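BH2331 protein (Bacillus halodurans, PDB 1VL5) probably acts as an S-adenosylmethionine-dependent methyltransferase, although its substrate is not known. Local coordinates at residues 44-49 with 70-75; 108-113 with 137-142. All blocks are in the same frame, centred on the assembly; numbering follows the deposited sequence.

Contact 1: residues 44-49 with 70-75; sequences VATGGG and DILKVA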
loop_
_atom_site.group_PDB
_atom_site.type_symbol
_atom_site.label_atom_id
_atom_site.label_comp_id
_atom_site.label_asym_id
_atom_site.label_seq_id
_atom_site.Cartn_x
_atom_site.Cartn_y
_atom_site.Cartn_z
ATOM N N VAL A 44 -6.828 7.311 -0.272
ATOM C CA VAL A 44 -5.618 7.992 -0.704
ATOM C C VAL A 44 -4.852 7.137 -1.726
ATOM O O VAL A 44 -4.578 5.947 -1.478
ATOM C CB VAL A 44 -4.717 8.385 0.514
ATOM C CG1 VAL A 44 -3.442 9.061 0.075
ATOM C CG2 VAL A 44 -5.466 9.281 1.462
ATOM N N ALA A 45 -4.508 7.769 -2.865
ATOM C CA ALA A 45 -3.818 7.130 -3.987
ATOM C C ALA A 45 -4.680 5.985 -4.477
ATOM O O ALA A 45 -4.318 4.809 -4.458
ATOM C CB ALA A 45 -2.440 6.647 -3.546
ATOM N N THR A 46 -5.896 6.335 -4.863
ATOM C CA THR A 46 -6.857 5.337 -5.164
ATOM C C THR A 46 -6.424 4.403 -6.324
ATOM O O THR A 46 -6.850 3.225 -6.370
ATOM C CB THR A 46 -8.230 6.017 -5.432
ATOM O OG1 THR A 46 -9.234 5.026 -5.514
ATOM C CG2 THR A 46 -8.189 6.754 -6.676
ATOM N N GLY A 47 -5.622 4.910 -7.258
ATOM C CA GLY A 47 -5.041 4.051 -8.331
ATOM C C GLY A 47 -6.156 3.476 -9.185
ATOM O O GLY A 47 -6.944 4.238 -9.737
ATOM N N GLY A 48 -6.256 2.142 -9.241
ATOM C CA GLY A 48 -7.293 1.478 -10.047
ATOM C C GLY A 48 -8.680 1.535 -9.409
ATOM O O GLY A 48 -9.672 1.157 -10.051
ATOM N N GLY A 49 -8.731 2.042 -8.167
ATOM C CA GLY A 49 -9.994 2.330 -7.467
ATOM C C GLY A 49 -10.570 1.177 -6.658
ATOM O O GLY A 49 -11.744 1.210 -6.268
ATOM N N ASP A 70 -5.972 11.398 -15.357
ATOM C CA ASP A 70 -5.877 10.119 -16.029
ATOM C C ASP A 70 -6.116 8.979 -15.066
ATOM O O ASP A 70 -6.793 8.022 -15.414
ATOM C CB ASP A 70 -4.489 9.906 -16.649
ATOM C CG ASP A 70 -4.249 10.753 -17.913
ATOM O OD1 ASP A 70 -5.223 11.152 -18.607
ATOM O OD2 ASP A 70 -3.053 11.012 -18.207
ATOM N N ILE A 71 -5.484 9.023 -13.898
ATOM C CA ILE A 71 -5.708 7.998 -12.888
ATOM C C ILE A 71 -7.192 7.965 -12.444
ATOM O O ILE A 71 -7.842 6.908 -12.407
ATOM C CB ILE A 71 -4.747 8.183 -11.675
ATOM C CG1 ILE A 71 -3.330 7.774 -12.092
ATOM C CG2 ILE A 71 -5.219 7.332 -10.446
ATOM C CD1 ILE A 71 -2.148 8.219 -11.124
ATOM N N LEU A 72 -7.740 9.141 -12.178
ATOM C CA LEU A 72 -9.103 9.246 -11.682
ATOM C C LEU A 72 -10.098 8.777 -12.726
ATOM O O LEU A 72 -11.157 8.258 -12.389
ATOM C CB LEU A 72 -9.421 10.677 -11.235
ATOM C CG LEU A 72 -8.651 11.137 -9.980
ATOM C CD1 LEU A 72 -8.846 12.615 -9.791
ATOM C CD2 LEU A 72 -9.129 10.408 -8.780
ATOM N N LYS A 73 -9.753 8.936 -13.989
ATOM C CA LYS A 73 -10.626 8.425 -15.085
ATOM C C LYS A 73 -10.722 6.910 -15.042
ATOM O O LYS A 73 -11.780 6.302 -15.282
ATOM C CB LYS A 73 -10.066 8.801 -16.461
ATOM C CG LYS A 73 -10.531 10.088 -16.999
ATOM C CD LYS A 73 -9.755 10.352 -18.324
ATOM C CE LYS A 73 -9.637 11.823 -18.693
ATOM N NZ LYS A 73 -8.389 12.009 -19.512
ATOM N N VAL A 74 -9.592 6.291 -14.762
ATOM C CA VAL A 74 -9.521 4.851 -14.754
ATOM C C VAL A 74 -10.220 4.301 -13.531
ATOM O O VAL A 74 -10.948 3.335 -13.629
ATOM C CB VAL A 74 -8.074 4.365 -14.847
ATOM C CG1 VAL A 74 -7.948 2.884 -14.421
ATOM C CG2 VAL A 74 -7.558 4.567 -16.282
ATOM N N ALA A 75 -10.027 4.927 -12.393
ATOM C CA ALA A 75 -10.715 4.515 -11.192
ATOM C C ALA A 75 -12.200 4.625 -11.400
ATOM O O ALA A 75 -12.935 3.738 -11.022
ATOM C CB ALA A 75 -10.302 5.367 -10.039
HETATM O O HOH W 1 -6.059 4.279 -12.291
#
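Ala-75 and Gly-47 lie at the centre of a set of van der Waals contacts, several of them methyl against carbonyl oxygen, that join the glycine-rich loop in segment 44-49 to the helical segment 70-75. The methyl of Ala-75 sits where the loop bends: its CB is 3.6 Å from Gly-47 O, 4.0 Å from Gly-49 CA and 4.2 Å from Thr-46 CG2. Ile-71, one helical turn earlier, presents its branch methyl rather than its longer arm. With CG1 beside the backbone N (chi1 -73°), CG2 lies anti to that N and comes to 3.6 Å from Gly-47 O. Leu-72 adds a looser touch through CD2 on the Thr-46 methyl.

The loop has the features of the glycine-rich loop after the first strand of a Rossmann-type methyltransferase, which in relatives lines the S-adenosylmethionine site; here that role is only inferred. Residues 46-49 form a type II' beta turn, and Gly-49 is the N-cap of helix 50-55. Positive phi favours glycine at Gly-47 and Gly-49, and at Gly-49 a CB would also press on Ala-75 CB.

Polar linkage between the segments runs through water. One molecule donates to Ile-71 O at 3.2 Å and, more weakly, to Gly-47 O at 2.7 Å. Within the turn Gly-49 N bonds to Thr-46 O (2.9 Å); outside it, Thr-46 OG1 bonds to Asp-43 OD2 and Gly-47 N to Asp-66 OD2.

Contact 2: residues 108-113 with 137-142; sequences TCRIAA and LLVDNS
Cys-109 and Val-139 lie at the middle of a parallel strand ladder in which backbone donors and acceptors satisfy one another. Cys-109 N bonds to Leu-137 O (3.1 Å), and Cys-109 O accepts a nearly straight bond from Val-139 N (2.9 Å, 168°), the donor lying in the carbonyl plane. Val-139 O is gripped twice: by Ile-111 N at 2.8 Å, from 45° above the carbonyl plane, and by a water at 2.7 Å that also accepts from Ala-113 N.

Side chains pair along both faces. The Arg-110 stem runs alongside Val-139, its CG 3.9 Å from CB and CG1; with CG anti to the backbone N (chi1 178°) the extended chain carries the guanidinium on to Ser-24 O. On the other face, Leu-138 CD1 meets Cys-109 CB and Ala-113 CB.

Asp-140 sets its carboxylate against the chain that follows strand 104-110, OD1 near Ile-111 CA and OD2 3.7 Å from Ala-113 CB, while OD1 also bonds His-114 ND1. Replacing Asp-140 by alanine is likely to leave His-114 ND1 without this partner and to open a gap beside Ala-113. Parallel neighbours 104-110 and 134-142, joined through helix 119-129, form a beta-alpha-beta crossover, as in the Rossmann-like core of class I methyltransferases.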
loop_
_atom_site.group_PDB
_atom_site.type_symbol
_atom_site.label_atom_id
_atom_site.label_comp_id
_atom_site.label_asym_id
_atom_site.label_seq_id
_atom_site.Cartn_x
_atom_site.Cartn_y
_atom_site.Cartn_z
ATOM N N THR A 108 -8.149 5.577 4.057
ATOM C CA THR A 108 -7.530 4.355 3.584
ATOM C C THR A 108 -6.400 4.617 2.608
ATOM O O THR A 108 -6.416 5.597 1.842
ATOM C CB THR A 108 -8.542 3.390 2.880
ATOM O OG1 THR A 108 -9.377 4.074 1.915
ATOM C CG2 THR A 108 -9.389 2.737 3.858
ATOM N N CYS A 109 -5.419 3.727 2.612
ATOM C CA CYS A 109 -4.301 3.814 1.688
ATOM C C CYS A 109 -3.670 2.425 1.525
ATOM O O CYS A 109 -3.115 1.890 2.470
ATOM C CB CYS A 109 -3.235 4.771 2.214
ATOM S SG CYS A 109 -1.980 5.115 0.992
ATOM N N ARG A 110 -3.815 1.847 0.334
ATOM C CA ARG A 110 -3.463 0.476 0.088
ATOM C C ARG A 110 -2.458 0.354 -1.078
ATOM O O ARG A 110 -2.688 0.886 -2.161
ATOM C CB ARG A 110 -4.723 -0.327 -0.174
ATOM C CG ARG A 110 -4.476 -1.827 -0.510
ATOM C CD ARG A 110 -5.710 -2.639 -0.394
ATOM N NE ARG A 110 -5.412 -4.068 -0.331
ATOM C CZ ARG A 110 -5.080 -4.824 -1.372
ATOM N NH1 ARG A 110 -4.973 -4.321 -2.596
ATOM N NH2 ARG A 110 -4.826 -6.106 -1.167
ATOM N N ILE A 111 -1.354 -0.351 -0.814
ATOM C CA ILE A 111 -0.280 -0.667 -1.778
ATOM C C ILE A 111 0.219 0.551 -2.559
ATOM O O ILE A 111 0.442 0.479 -3.763
ATOM C CB ILE A 111 -0.642 -1.871 -2.743
ATOM C CG1 ILE A 111 -1.859 -1.545 -3.600
ATOM C CG2 ILE A 111 -0.924 -3.168 -1.962
ATOM C CD1 ILE A 111 -1.899 -2.311 -4.878
ATOM N N ALA A 112 0.357 1.676 -1.860
ATOM C CA ALA A 112 0.649 2.936 -2.506
ATOM C C ALA A 112 1.714 3.714 -1.782
ATOM O O ALA A 112 2.408 4.501 -2.406
ATOM C CB ALA A 112 -0.691 3.818 -2.665
ATOM N N ALA A 113 1.828 3.547 -0.477
ATOM C CA ALA A 113 2.665 4.441 0.309
ATOM C C ALA A 113 4.157 4.295 -0.019
ATOM O O ALA A 113 4.980 5.238 0.152
ATOM C CB ALA A 113 2.426 4.217 1.810
ATOM N N LEU A 137 -6.451 3.260 7.951
ATOM C CA LEU A 137 -6.248 1.900 7.537
ATOM C C LEU A 137 -5.188 1.915 6.447
ATOM O O LEU A 137 -5.443 2.339 5.330
ATOM C CB LEU A 137 -7.595 1.335 7.038
ATOM C CG LEU A 137 -8.642 1.122 8.160
ATOM C CD1 LEU A 137 -10.061 1.100 7.607
ATOM C CD2 LEU A 137 -8.418 -0.130 8.977
ATOM N N LEU A 138 -4.002 1.391 6.756
ATOM C CA LEU A 138 -2.865 1.448 5.858
ATOM C C LEU A 138 -2.340 0.071 5.561
ATOM O O LEU A 138 -2.089 -0.709 6.484
ATOM C CB LEU A 138 -1.781 2.292 6.509
ATOM C CG LEU A 138 -0.409 2.526 5.862
ATOM C CD1 LEU A 138 -0.513 3.201 4.534
ATOM C CD2 LEU A 138 0.432 3.373 6.801
ATOM N N VAL A 139 -2.195 -0.229 4.264
ATOM C CA VAL A 139 -1.776 -1.526 3.762
ATOM C C VAL A 139 -0.624 -1.279 2.791
ATOM O O VAL A 139 -0.711 -0.393 1.927
ATOM C CB VAL A 139 -2.905 -2.292 3.026
ATOM C CG1 VAL A 139 -2.329 -3.526 2.311
ATOM C CG2 VAL A 139 -3.967 -2.744 3.982
ATOM N N ASP A 140 0.481 -1.990 3.006
ATOM C CA ASP A 140 1.622 -1.891 2.144
ATOM C C ASP A 140 2.551 -3.061 2.360
ATOM O O ASP A 140 2.505 -3.749 3.368
ATOM C CB ASP A 140 2.389 -0.574 2.413
ATOM C CG ASP A 140 3.071 -0.007 1.142
ATOM O OD1 ASP A 140 2.774 -0.483 0.029
ATOM O OD2 ASP A 140 3.926 0.882 1.296
ATOM N N ASN A 141 3.487 -3.198 1.434
ATOM C CA ASN A 141 4.619 -4.114 1.600
ATOM C C ASN A 141 5.570 -3.522 2.568
ATOM O O ASN A 141 5.682 -2.298 2.662
ATOM C CB ASN A 141 5.349 -4.313 0.299
ATOM C CG ASN A 141 4.408 -4.641 -0.814
ATOM O OD1 ASN A 141 3.667 -5.639 -0.753
ATOM N ND2 ASN A 141 4.384 -3.766 -1.828
ATOM N N SER A 142 6.245 -4.414 3.296
ATOM C CA SER A 142 7.099 -4.048 4.411
ATOM C C SER A 142 8.457 -4.682 4.269
ATOM O O SER A 142 8.589 -5.700 3.673
ATOM C CB SER A 142 6.436 -4.393 5.757
ATOM O OG SER A 142 5.941 -5.712 5.773
HETATM O O HOH W 2 -0.278 2.153 1.025
#

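How the contacts relate
The two contacts follow one another along the chain, contact 1 closing before contact 2 opens, with centres about 15 Å apart. Contact 2 is a strand pairing within the sheet, and contact 1 lies at its end, where strand 40-44 runs into the loop that meets helix 69-81. Strand 40-44 pairs in parallel with 104-110, which in turn pairs with 134-142. The contacts meet directly at this seam, where Val-44 N probably bonds to Thr-108 O (2.8 Å) and Ala-45 CB packs on Ala-112 CB. Contact 2 lies near the middle of the chain, whereas contact 1 is farther out. Loops at the ends of adjacent strands are thus brought together, consistent with a shared cofactor cleft as in related methyltransferases.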